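L-serine ammonia-lyase (Rhizomucor miehei CAU432, PDB 5C3U) binds pyridoxal-5'-phosphate between two alpha/beta domains, as in related pyridoxal-phosphate-dependent enzymes. Local coordinates at residues 241-244 with 245-249; 263-266 with 267-271; 319-322 with 323-327. One frame throughout, in Å; residues are numbered along the deposited sequence.

Contact 1: 241-244 with 245-249; sequences SSKS and LELSL
Lys243 lies across Leu247, one turn further along the helix 242-250, and reaches Glu246 with its tip. Lys243 CG sits 3.7 Å from Leu247 CD1, and CD meets the same isobutyl group. With CG anti to the backbone N (chi1 177°) and bends at chi2 and chi3, the lysine chain curls over the leucine before turning to the glutamate. There CE and NZ approach one carboxylate oxygen: the salt bridge from Lys243 NZ to Glu246 OE1 is long, at 3.7 Å. A water bridges the acid to the first turn, donating to Glu246 OE1 at 2.9 Å and also bonding Ser242 OG.

Ser244 works on another side. Ser241, the N-cap residue, donates from OG to Ser244 OG over 2.7 Å, and Asn186 of the helix 183-194 bonds both hydroxyls. Leu247 N bonds Lys243 O at 2.9 Å, the ordinary i to i+4 bond. Ser248 OG turns back to Leu245 O. The buried hydroxyls of Ser241 and Ser244 are thus satisfied within a small polar network, whereas the long ion pair, whose acceptor is also hydrated, is probably a weak electrostatic contact.

Contact 2: 263-266 with 267-271; sequences AADA and VRLFA
Residues 263-266 and 267-271 form consecutive turns of one regular alpha-helix, 260-274, and the backbone joins them by four i to i+4 hydrogen bonds. Val267 N donates to Ala263 O, Arg268 N to Ala264 O and Leu269 N to Asp265 O; the last in the series, Phe270 N to Ala266 O, is 2.8 Å long. The helix follows strand 253-258, the outermost strand, within this chain, of the mixed sheet in the pyridoxal-phosphate-dependent enzyme fold.

Small Ala264 and Ala266 let neighbouring helices approach on different sides. Ala264 packs on Tyr325 and Tyr329 of the helix 319-329, and Ala266 on Ser287 and Tyr290 of the helix 280-290. Val267 sets CG2 beside its own backbone N, 3.4 Å from Ala263 O. Phe270 leads away from the turn to Leu40 and Met42 of strand 37-42.

The polar flank belongs to Asp265 and Arg268, whose side chains run side by side in the same direction. Arg268 bends at chi3 (71°), presenting its NE-NH2 edge to a single carboxylate oxygen, with the carboxylate and guanidinium planes 35° apart. Asp265 OD1 lies close to the guanidinium plane and accepts from Arg268 NE at 3.1 Å and Arg268 NH2 at 3.0 Å, from the same face of the carboxylate. Leu269 CG lies 3.8 Å over one face of the Arg268 guanidinium, offset toward its rim, while Leu269 CD1 rests 3.6 Å from Asp265 OD2.

Contact 3: 319-322 with 323-327; sequences LAHL and DEYRK
Leu322 O receives two donors from the same residue, Arg326. The backbone Arg326 N bonds it at 3.1 Å with an N-H...O angle of 164°, while Arg326 NE adds a weak bond to Leu322 O at 3.4 Å. Placing CG beside the backbone N (chi1 -75°) lets the arginine chain run back over this carbonyl, and a bend at chi3 turns the guanidinium toward Asp323. There Arg326 NH1 meets Asp323 OD1 at 2.9 Å, nearly along the C-O axis of the acid and with the oxygen near the guanidinium plane. A second salt bridge, Lys327 NZ to Glu324 OE2, spans another pair of residues three apart.

These turns belong to the helix 319-329, the last of the modelled chain, which lies against the helix 260-274. Leu322, Tyr325 and Arg326 face that helix, Leu322 packing on Val267; Tyr325 also touches Ile231 and Ile317 in loops.

Tyr325, the buried member of the group, runs alongside His321 and points the same way. Tyr325 N bonds His321 O at 2.8 Å, and that oxygen also stands 3.2 Å above one face of the Tyr325 ring, offset toward its rim. Farther out, Tyr325 OH comes up at the imidazole edge, 3.6 Å from His321 CD2. The other side of the imidazole is held by Ser318, whose OG hydrogen-bonds His321 ND1.

The three contacts follow one another along the chain, each within a single helix: 242-250, 260-274 and 319-329. Contacts 2 and 3 have centres about 10 Å apart and touch directly, for example where Arg268 CD meets Arg326 CG at 4.0 Å; the final modelled helix is thereby packed onto an earlier one. Contact 1 is on the opposite side of the chain's centre, its centre about 30 Å from that of contact 2 and 35 Å from that of contact 3. Strand 253-258 comes between the helices of contacts 1 and 2 in sequence. Contact 1 comes nearest pyridoxal-5'-phosphate: the side chain of Ser244 is about 7 Å from it, those of Val267 and Tyr325 about 10 and 11 Å.

Contact 1: 241-244 with 245-249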
ATOM      1  N   SER A 241      -9.835  -4.364  -7.636  1.00 26.98           N
ATOM      2  CA  SER A 241     -10.364  -3.526  -8.719  1.00 28.04           C
ATOM      3  C   SER A 241     -10.416  -4.310 -10.021  1.00 27.94           C
ATOM      4  O   SER A 241      -9.515  -5.099 -10.312  1.00 25.60           O
ATOM      5  CB  SER A 241      -9.509  -2.290  -8.921  1.00 29.11           C
ATOM      6  OG  SER A 241      -8.276  -2.637  -9.490  1.00 31.51           O
ATOM      7  N   SER A 242     -11.463  -4.077 -10.812  1.00 27.62           N
ATOM      8  CA  SER A 242     -11.577  -4.725 -12.138  1.00 28.07           C
ATOM      9  C   SER A 242     -10.374  -4.417 -13.050  1.00 27.27           C
ATOM     10  O   SER A 242      -9.998  -5.228 -13.906  1.00 25.73           O
ATOM     11  CB  SER A 242     -12.877  -4.296 -12.815  1.00 30.53           C
ATOM     12  OG  SER A 242     -12.796  -2.922 -13.112  1.00 35.63           O
ATOM     13  N   LYS A 243      -9.776  -3.237 -12.867  1.00 26.70           N
ATOM     14  CA  LYS A 243      -8.580  -2.865 -13.620  1.00 27.61           C
ATOM     15  C   LYS A 243      -7.409  -3.795 -13.312  1.00 25.90           C
ATOM     16  O   LYS A 243      -6.612  -4.071 -14.196  1.00 27.27           O
ATOM     17  CB  LYS A 243      -8.201  -1.400 -13.339  1.00 29.47           C
ATOM     18  CG  LYS A 243      -6.924  -0.888 -14.017  1.00 32.01           C
ATOM     19  CD  LYS A 243      -6.958  -0.967 -15.541  1.00 36.78           C
ATOM     20  CE  LYS A 243      -7.955  -0.011 -16.162  1.00 41.35           C
ATOM     21  NZ  LYS A 243      -7.541   0.340 -17.553  1.00 45.84           N
ATOM     22  N   SER A 244      -7.314  -4.278 -12.067  1.00 26.12           N
ATOM     23  CA  SER A 244      -6.191  -5.130 -11.649  1.00 26.68           C
ATOM     24  C   SER A 244      -6.182  -6.442 -12.429  1.00 27.76           C
ATOM     25  O   SER A 244      -5.136  -6.882 -12.915  1.00 27.87           O
ATOM     26  CB  SER A 244      -6.257  -5.436 -10.146  1.00 25.94           C
ATOM     27  OG  SER A 244      -6.089  -4.236  -9.408  1.00 27.25           O
ATOM     28  N   LEU A 245      -7.356  -7.045 -12.521  1.00 28.04           N
ATOM     29  CA  LEU A 245      -7.556  -8.299 -13.259  1.00 30.16           C
ATOM     30  C   LEU A 245      -7.262  -8.118 -14.745  1.00 33.15           C
ATOM     31  O   LEU A 245      -6.608  -8.963 -15.374  1.00 34.06           O
ATOM     32  CB  LEU A 245      -8.988  -8.795 -13.027  1.00 32.13           C
ATOM     33  CG  LEU A 245      -9.352 -10.240 -13.430  1.00 33.28           C
ATOM     34  CD1 LEU A 245      -8.523 -11.255 -12.658  1.00 34.69           C
ATOM     35  CD2 LEU A 245     -10.834 -10.506 -13.209  1.00 34.06           C
ATOM     36  N   GLU A 246      -7.741  -7.009 -15.302  1.00 33.68           N
ATOM     37  CA  GLU A 246      -7.497  -6.645 -16.694  1.00 36.98           C
ATOM     38  C   GLU A 246      -6.000  -6.488 -16.999  1.00 36.92           C
ATOM     39  O   GLU A 246      -5.495  -7.065 -17.967  1.00 35.22           O
ATOM     40  CB  GLU A 246      -8.286  -5.364 -17.028  1.00 41.69           C
ATOM     41  CG  GLU A 246      -7.892  -4.637 -18.303  1.00 48.90           C
ATOM     42  CD  GLU A 246      -8.876  -3.535 -18.680  1.00 54.74           C
ATOM     43  OE1 GLU A 246      -9.429  -2.867 -17.772  1.00 56.47           O
ATOM     44  OE2 GLU A 246      -9.096  -3.336 -19.895  1.00 60.30           O
ATOM     45  N   LEU A 247      -5.287  -5.722 -16.170  1.00 33.04           N
ATOM     46  CA  LEU A 247      -3.841  -5.538 -16.352  1.00 33.85           C
ATOM     47  C   LEU A 247      -3.066  -6.843 -16.148  1.00 34.01           C
ATOM     48  O   LEU A 247      -2.020  -7.053 -16.763  1.00 36.94           O
ATOM     49  CB  LEU A 247      -3.294  -4.452 -15.401  1.00 31.34           C
ATOM     50  CG  LEU A 247      -3.782  -3.025 -15.654  1.00 30.90           C
ATOM     51  CD1 LEU A 247      -3.461  -2.112 -14.476  1.00 29.33           C
ATOM     52  CD2 LEU A 247      -3.212  -2.444 -16.940  1.00 31.80           C
ATOM     53  N   SER A 248      -3.583  -7.720 -15.298  1.00 36.19           N
ATOM     54  CA  SER A 248      -2.911  -8.986 -15.003  1.00 36.86           C
ATOM     55  C   SER A 248      -2.863  -9.906 -16.229  1.00 39.54           C
ATOM     56  O   SER A 248      -2.003 -10.776 -16.308  1.00 37.88           O
ATOM     57  CB  SER A 248      -3.546  -9.698 -13.797  1.00 38.41           C
ATOM     58  OG  SER A 248      -4.693 -10.464 -14.147  1.00 43.04           O
ATOM     59  N   LEU A 249      -3.765  -9.689 -17.186  1.00 37.92           N
ATOM     60  CA  LEU A 249      -3.776 -10.478 -18.433  1.00 42.97           C
ATOM     61  C   LEU A 249      -2.715 -10.016 -19.441  1.00 43.34           C
ATOM     62  O   LEU A 249      -2.282 -10.800 -20.280  1.00 46.15           O
ATOM     63  CB  LEU A 249      -5.156 -10.458 -19.106  1.00 44.70           C
ATOM     64  CG  LEU A 249      -6.437 -10.869 -18.367  1.00 47.58           C
ATOM     65  CD1 LEU A 249      -7.656 -10.524 -19.215  1.00 50.59           C
ATOM     66  CD2 LEU A 249      -6.443 -12.342 -17.970  1.00 49.30           C
TER
HETATM   67  O   HOH W   1     -11.561  -2.287 -15.831  1.00 44.38           O

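Contact 2: 263-266 with 267-271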
ATOM      1  N   ALA A 263       4.354 -12.473   7.651  1.00 20.59           N
ATOM      2  CA  ALA A 263       4.295 -11.013   7.588  1.00 19.24           C
ATOM      3  C   ALA A 263       4.756 -10.412   8.913  1.00 19.20           C
ATOM      4  O   ALA A 263       5.477  -9.419   8.923  1.00 21.94           O
ATOM      5  CB  ALA A 263       2.880 -10.538   7.237  1.00 18.57           C
ATOM      6  N   ALA A 264       4.352 -11.023  10.022  1.00 19.94           N
ATOM      7  CA  ALA A 264       4.703 -10.500  11.345  1.00 21.22           C
ATOM      8  C   ALA A 264       6.212 -10.632  11.588  1.00 20.74           C
ATOM      9  O   ALA A 264       6.879  -9.741  12.163  1.00 19.69           O
ATOM     10  CB  ALA A 264       3.942 -11.250  12.423  1.00 22.58           C
ATOM     11  N   ASP A 265       6.757 -11.761  11.182  1.00 22.05           N
ATOM     12  CA  ASP A 265       8.185 -11.979  11.359  1.00 23.64           C
ATOM     13  C   ASP A 265       8.966 -10.956  10.531  1.00 21.92           C
ATOM     14  O   ASP A 265      10.009 -10.451  10.972  1.00 23.57           O
ATOM     15  CB  ASP A 265       8.577 -13.405  10.980  1.00 26.34           C
ATOM     16  CG  ASP A 265       9.914 -13.804  11.568  1.00 30.66           C
ATOM     17  OD1 ASP A 265      10.148 -13.553  12.774  1.00 34.82           O
ATOM     18  OD2 ASP A 265      10.740 -14.350  10.830  1.00 36.06           O
ATOM     19  N   ALA A 266       8.449 -10.614   9.357  1.00 20.93           N
ATOM     20  CA  ALA A 266       9.156  -9.644   8.515  1.00 20.37           C
ATOM     21  C   ALA A 266       9.146  -8.252   9.155  1.00 20.62           C
ATOM     22  O   ALA A 266      10.126  -7.526   9.043  1.00 20.73           O
ATOM     23  CB  ALA A 266       8.552  -9.584   7.119  1.00 22.11           C
ATOM     24  N   VAL A 267       8.032  -7.880   9.774  1.00 19.59           N
ATOM     25  CA  VAL A 267       7.962  -6.585  10.477  1.00 20.04           C
ATOM     26  C   VAL A 267       9.020  -6.560  11.583  1.00 19.91           C
ATOM     27  O   VAL A 267       9.695  -5.533  11.800  1.00 20.08           O
ATOM     28  CB  VAL A 267       6.553  -6.328  11.067  1.00 20.71           C
ATOM     29  CG1 VAL A 267       6.559  -5.103  12.009  1.00 20.16           C
ATOM     30  CG2 VAL A 267       5.554  -6.125   9.934  1.00 22.80           C
ATOM     31  N   ARG A 268       9.140  -7.671  12.310  1.00 20.09           N
ATOM     32  CA  ARG A 268      10.092  -7.731  13.425  1.00 20.34           C
ATOM     33  C   ARG A 268      11.510  -7.616  12.874  1.00 20.52           C
ATOM     34  O   ARG A 268      12.314  -6.846  13.393  1.00 20.66           O
ATOM     35  CB  ARG A 268       9.936  -9.027  14.175  1.00 21.42           C
ATOM     36  CG  ARG A 268      10.991  -9.230  15.254  1.00 24.08           C
ATOM     37  CD  ARG A 268      10.860 -10.596  15.891  1.00 24.41           C
ATOM     38  NE  ARG A 268      11.264 -11.672  14.987  1.00 25.72           N
ATOM     39  CZ  ARG A 268      12.524 -12.079  14.825  1.00 27.12           C
ATOM     40  NH1 ARG A 268      13.514 -11.490  15.485  1.00 26.92           N
ATOM     41  NH2 ARG A 268      12.798 -13.064  13.992  1.00 27.66           N
ATOM     42  N   LEU A 269      11.797  -8.369  11.819  1.00 20.12           N
ATOM     43  CA  LEU A 269      13.158  -8.383  11.219  1.00 20.09           C
ATOM     44  C   LEU A 269      13.535  -7.049  10.609  1.00 22.13           C
ATOM     45  O   LEU A 269      14.676  -6.605  10.768  1.00 22.89           O
ATOM     46  CB  LEU A 269      13.270  -9.501  10.174  1.00 20.05           C
ATOM     47  CG  LEU A 269      13.352 -10.876  10.860  1.00 21.19           C
ATOM     48  CD1 LEU A 269      13.194 -11.951   9.773  1.00 22.13           C
ATOM     49  CD2 LEU A 269      14.645 -11.076  11.623  1.00 23.24           C
ATOM     50  N   PHE A 270      12.579  -6.404   9.932  1.00 21.08           N
ATOM     51  CA  PHE A 270      12.811  -5.075   9.387  1.00 21.16           C
ATOM     52  C   PHE A 270      13.062  -4.025  10.484  1.00 22.29           C
ATOM     53  O   PHE A 270      13.890  -3.124  10.310  1.00 23.57           O
ATOM     54  CB  PHE A 270      11.622  -4.646   8.546  1.00 22.37           C
ATOM     55  CG  PHE A 270      11.943  -3.549   7.573  1.00 23.84           C
ATOM     56  CD1 PHE A 270      12.882  -3.751   6.552  1.00 25.30           C
ATOM     57  CD2 PHE A 270      11.338  -2.317   7.688  1.00 23.96           C
ATOM     58  CE1 PHE A 270      13.166  -2.736   5.649  1.00 26.12           C
ATOM     59  CE2 PHE A 270      11.621  -1.302   6.782  1.00 24.36           C
ATOM     60  CZ  PHE A 270      12.522  -1.512   5.766  1.00 24.88           C
ATOM     61  N   ALA A 271      12.352  -4.137  11.599  1.00 21.62           N
ATOM     62  CA  ALA A 271      12.585  -3.205  12.728  1.00 21.97           C
ATOM     63  C   ALA A 271      14.014  -3.405  13.273  1.00 24.34           C
ATOM     64  O   ALA A 271      14.712  -2.449  13.574  1.00 25.53           O
ATOM     65  CB  ALA A 271      11.551  -3.436  13.823  1.00 23.16           C
TER

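Contact 3: 319-322 with 323-327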
ATOM      1  N   LEU A 319       4.522  -0.250  19.102  1.00 25.96           N
ATOM      2  CA  LEU A 319       5.272  -1.146  19.971  1.00 25.14           C
ATOM      3  C   LEU A 319       4.365  -2.243  20.527  1.00 24.23           C
ATOM      4  O   LEU A 319       4.792  -3.391  20.669  1.00 25.54           O
ATOM      5  CB  LEU A 319       5.957  -0.326  21.086  1.00 25.71           C
ATOM      6  CG  LEU A 319       7.025   0.620  20.510  1.00 26.81           C
ATOM      7  CD1 LEU A 319       7.709   1.477  21.585  1.00 25.43           C
ATOM      8  CD2 LEU A 319       8.061  -0.107  19.654  1.00 27.72           C
ATOM      9  N   ALA A 320       3.098  -1.924  20.790  1.00 25.17           N
ATOM     10  CA  ALA A 320       2.207  -2.960  21.291  1.00 24.97           C
ATOM     11  C   ALA A 320       1.897  -3.993  20.190  1.00 25.79           C
ATOM     12  O   ALA A 320       1.709  -5.165  20.506  1.00 25.15           O
ATOM     13  CB  ALA A 320       0.935  -2.374  21.877  1.00 27.01           C
ATOM     14  N   HIS A 321       1.894  -3.574  18.918  1.00 24.18           N
ATOM     15  CA  HIS A 321       1.718  -4.558  17.815  1.00 26.61           C
ATOM     16  C   HIS A 321       2.865  -5.524  17.840  1.00 26.57           C
ATOM     17  O   HIS A 321       2.671  -6.737  17.717  1.00 29.44           O
ATOM     18  CB  HIS A 321       1.698  -3.921  16.430  1.00 27.94           C
ATOM     19  CG  HIS A 321       0.431  -3.201  16.082  1.00 28.83           C
ATOM     20  ND1 HIS A 321       0.051  -2.060  16.697  1.00 29.50           N
ATOM     21  CD2 HIS A 321      -0.518  -3.458  15.095  1.00 30.76           C
ATOM     22  CE1 HIS A 321      -1.103  -1.625  16.141  1.00 31.29           C
ATOM     23  NE2 HIS A 321      -1.446  -2.490  15.160  1.00 31.83           N
ATOM     24  N   LEU A 322       4.074  -4.988  17.976  1.00 28.50           N
ATOM     25  CA  LEU A 322       5.285  -5.802  17.973  1.00 29.79           C
ATOM     26  C   LEU A 322       5.347  -6.752  19.169  1.00 30.78           C
ATOM     27  O   LEU A 322       5.801  -7.885  19.036  1.00 31.67           O
ATOM     28  CB  LEU A 322       6.537  -4.931  17.896  1.00 33.81           C
ATOM     29  CG  LEU A 322       6.886  -4.509  16.471  1.00 38.88           C
ATOM     30  CD1 LEU A 322       7.712  -3.242  16.523  1.00 42.49           C
ATOM     31  CD2 LEU A 322       7.616  -5.621  15.725  1.00 41.09           C
ATOM     32  N   ASP A 323       4.860  -6.301  20.324  1.00 27.61           N
ATOM     33  CA  ASP A 323       4.700  -7.196  21.479  1.00 27.84           C
ATOM     34  C   ASP A 323       3.796  -8.384  21.109  1.00 27.66           C
ATOM     35  O   ASP A 323       4.124  -9.563  21.371  1.00 26.41           O
ATOM     36  CB  ASP A 323       4.080  -6.430  22.644  1.00 27.67           C
ATOM     37  CG  ASP A 323       5.043  -5.435  23.286  1.00 31.72           C
ATOM     38  OD1 ASP A 323       6.279  -5.547  23.064  1.00 32.16           O
ATOM     39  OD2 ASP A 323       4.556  -4.529  24.023  1.00 31.42           O
ATOM     40  N   GLU A 324       2.643  -8.058  20.527  1.00 25.81           N
ATOM     41  CA  GLU A 324       1.646  -9.043  20.157  1.00 29.01           C
ATOM     42  C   GLU A 324       2.152 -10.017  19.106  1.00 28.87           C
ATOM     43  O   GLU A 324       1.942 -11.235  19.227  1.00 30.04           O
ATOM     44  CB  GLU A 324       0.361  -8.358  19.688  1.00 32.54           C
ATOM     45  CG  GLU A 324      -0.418  -7.718  20.824  1.00 38.48           C
ATOM     46  CD  GLU A 324      -0.716  -8.715  21.927  1.00 44.14           C
ATOM     47  OE1 GLU A 324      -1.423  -9.704  21.654  1.00 48.93           O
ATOM     48  OE2 GLU A 324      -0.226  -8.522  23.059  1.00 48.12           O
ATOM     49  N   TYR A 325       2.835  -9.485  18.096  1.00 28.31           N
ATOM     50  CA  TYR A 325       3.352 -10.311  17.000  1.00 29.19           C
ATOM     51  C   TYR A 325       4.350 -11.324  17.534  1.00 32.10           C
ATOM     52  O   TYR A 325       4.277 -12.505  17.186  1.00 33.92           O
ATOM     53  CB  TYR A 325       4.010  -9.467  15.899  1.00 27.91           C
ATOM     54  CG  TYR A 325       3.055  -8.593  15.116  1.00 26.54           C
ATOM     55  CD1 TYR A 325       1.680  -8.725  15.256  1.00 25.69           C
ATOM     56  CD2 TYR A 325       3.542  -7.644  14.215  1.00 27.13           C
ATOM     57  CE1 TYR A 325       0.803  -7.916  14.546  1.00 26.60           C
ATOM     58  CE2 TYR A 325       2.677  -6.849  13.478  1.00 27.45           C
ATOM     59  CZ  TYR A 325       1.322  -6.983  13.647  1.00 26.38           C
ATOM     60  OH  TYR A 325       0.465  -6.181  12.919  1.00 29.21           O
ATOM     61  N   ARG A 326       5.265 -10.861  18.381  1.00 31.31           N
ATOM     62  CA  ARG A 326       6.286 -11.728  18.969  1.00 32.58           C
ATOM     63  C   ARG A 326       5.645 -12.867  19.782  1.00 36.81           C
ATOM     64  O   ARG A 326       5.992 -14.036  19.571  1.00 40.48           O
ATOM     65  CB  ARG A 326       7.303 -10.915  19.778  1.00 33.27           C
ATOM     66  CG  ARG A 326       8.285 -10.133  18.898  1.00 32.38           C
ATOM     67  CD  ARG A 326       9.317  -9.325  19.670  1.00 32.80           C
ATOM     68  NE  ARG A 326       8.696  -8.443  20.648  1.00 35.35           N
ATOM     69  CZ  ARG A 326       9.362  -7.688  21.515  1.00 37.11           C
ATOM     70  NH1 ARG A 326       8.693  -6.927  22.380  1.00 37.58           N
ATOM     71  NH2 ARG A 326      10.689  -7.698  21.535  1.00 32.99           N
ATOM     72  N   LYS A 327       4.696 -12.537  20.663  1.00 35.75           N
ATOM     73  CA  LYS A 327       3.964 -13.545  21.465  1.00 35.98           C
ATOM     74  C   LYS A 327       3.220 -14.587  20.641  1.00 37.92           C
ATOM     75  O   LYS A 327       3.180 -15.760  21.019  1.00 38.81           O
ATOM     76  CB  LYS A 327       2.901 -12.889  22.346  1.00 36.86           C
ATOM     77  CG  LYS A 327       3.398 -12.098  23.536  1.00 43.51           C
ATOM     78  CD  LYS A 327       2.416 -12.278  24.687  1.00 45.61           C
ATOM     79  CE  LYS A 327       2.275 -11.026  25.542  1.00 51.39           C
ATOM     80  NZ  LYS A 327       1.584  -9.924  24.808  1.00 52.94           N
TER